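PDB 1O1X: ribose-5-phosphate isomerase RpiB from Thermotoga maritima, which probably interconverts ribose 5-phosphate and ribulose 5-phosphate. Local coordinates for residues 100-103 / 104-107. Numbering follows the deposited sequence.
Sequences FPDM and ARLA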
loop_
_atom_site.group_PDB
_atom_site.type_symbol
_atom_site.label_atom_id
_atom_site.label_comp_id
_atom_site.label_asym_id
_atom_site.label_seq_id
_atom_site.Cartn_x
_atom_site.Cartn_y
_atom_site.Cartn_z
ATOM N N PHE A 100 -4.262 -2.080 5.001
ATOM C CA PHE A 100 -3.393 -3.111 5.604
ATOM C C PHE A 100 -3.676 -3.192 7.139
ATOM O O PHE A 100 -4.287 -2.259 7.705
ATOM C CB PHE A 100 -1.886 -2.930 5.249
ATOM C CG PHE A 100 -1.304 -1.577 5.619
ATOM C CD1 PHE A 100 -1.395 -0.506 4.747
ATOM C CD2 PHE A 100 -0.637 -1.392 6.833
ATOM C CE1 PHE A 100 -0.855 0.735 5.093
ATOM C CE2 PHE A 100 -0.100 -0.192 7.164
ATOM C CZ PHE A 100 -0.224 0.878 6.318
ATOM N N PRO A 101 -3.319 -4.309 7.780
ATOM C CA PRO A 101 -3.714 -4.551 9.175
ATOM C C PRO A 101 -3.379 -3.480 10.202
ATOM O O PRO A 101 -4.229 -3.210 11.066
ATOM C CB PRO A 101 -3.070 -5.891 9.473
ATOM C CG PRO A 101 -3.079 -6.584 8.118
ATOM C CD PRO A 101 -2.644 -5.500 7.210
ATOM N N ASP A 102 -2.212 -2.863 10.137
ATOM C CA ASP A 102 -1.899 -1.772 11.065
ATOM C C ASP A 102 -2.853 -0.610 10.991
ATOM O O ASP A 102 -3.086 0.065 12.006
ATOM C CB ASP A 102 -0.489 -1.254 10.896
ATOM C CG ASP A 102 0.541 -2.265 11.345
ATOM O OD1 ASP A 102 0.831 -3.189 10.544
ATOM O OD2 ASP A 102 1.048 -2.238 12.489
HETATM N N MSE A 103 -3.440 -0.354 9.824
HETATM C CA MSE A 103 -4.443 0.676 9.762
HETATM C C MSE A 103 -5.694 0.316 10.570
HETATM O O MSE A 103 -6.257 1.183 11.260
HETATM C CB MSE A 103 -4.776 1.022 8.309
HETATM C CG MSE A 103 -3.638 1.699 7.602
HETATM SE SE MSE A 103 -4.162 2.309 5.781
HETATM C CE MSE A 103 -5.270 3.836 6.254
ATOM N N ALA A 104 -6.122 -0.945 10.483
ATOM C CA ALA A 104 -7.249 -1.431 11.249
ATOM C C ALA A 104 -6.917 -1.404 12.729
ATOM O O ALA A 104 -7.784 -1.080 13.540
ATOM C CB ALA A 104 -7.646 -2.856 10.836
ATOM N N ARG A 105 -5.688 -1.771 13.089
ATOM C CA ARG A 105 -5.265 -1.706 14.478
ATOM C C ARG A 105 -5.445 -0.266 15.019
ATOM O O ARG A 105 -6.044 -0.062 16.051
ATOM C CB ARG A 105 -3.819 -2.196 14.643
ATOM C CG ARG A 105 -3.214 -1.972 16.036
ATOM C CD ARG A 105 -1.799 -2.467 16.146
ATOM N NE ARG A 105 -0.859 -1.746 15.264
ATOM C CZ ARG A 105 -0.294 -0.539 15.509
ATOM N NH1 ARG A 105 -0.582 0.136 16.615
ATOM N NH2 ARG A 105 0.574 -0.010 14.631
ATOM N N LEU A 106 -4.914 0.720 14.312
ATOM C CA LEU A 106 -5.008 2.092 14.747
ATOM C C LEU A 106 -6.443 2.633 14.664
ATOM O O LEU A 106 -6.860 3.382 15.519
ATOM C CB LEU A 106 -3.999 2.976 13.984
ATOM C CG LEU A 106 -2.518 2.760 14.360
ATOM C CD1 LEU A 106 -1.606 3.506 13.468
ATOM C CD2 LEU A 106 -2.266 3.134 15.790
ATOM N N ALA A 107 -7.209 2.226 13.662
ATOM C CA ALA A 107 -8.602 2.618 13.557
ATOM C C ALA A 107 -9.355 2.264 14.857
ATOM O O ALA A 107 -10.176 3.045 15.331
ATOM C CB ALA A 107 -9.274 1.956 12.351
#
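Asp102 and Arg105, on the first turns of helix 101-109, form an i to i+3 salt bridge in which the two side chains run alongside each other, a worked example of how residues three apart meet on one side of a helix. The arginine's NH2 reaches Asp102 OD2 at 3.1 Å, with an N-H...O angle of 157°; it uses the anti lone pair of that oxygen, which lies in the guanidinium plane. Arg105 NE adds a weak bond of 3.4 Å to the same OD2, so one carboxylate oxygen takes both donors while the planes of the two flat groups stand 83° apart. The arginine chain leaves fully extended and then bends at chi3 (64°), which turns NE and NH2 toward the Asp102 carboxylate. The guanidinium also makes a cation-pi contact with Trp130 of the third subunit. A leucine here would probably leave the Asp102 carboxylate without its cationic mate and Trp130 of the third subunit without its cation.

The helix itself is the connection of a beta-alpha-beta unit between strands 95-97 and 115-117 of the parallel sheet, and Phe100 occupies the N-cap position. An i to i+3 bond from Met103 N to Phe100 O (3.0 Å) comes first. The i to i+4 bonds of the helix follow: Arg105 N to Pro101 O (2.9 Å), Leu106 N to Asp102 O (3.0 Å) and Ala107 N to Met103 O (2.8 Å). Asp102 O also receives CB and CG of Leu106, each at 3.6 Å, and the leucine side chain lies close to His110, the predicted proton donor.

Among the nonpolar contacts, CG of selenomethionine Met103 sits over one face of the Phe100 ring, 3.7 Å above its plane and offset toward the rim. Met103 also touches Leu99 of the second subunit, whereas Pro101 packs against Leu127, Trp130 and Thr134 of helix 125-137.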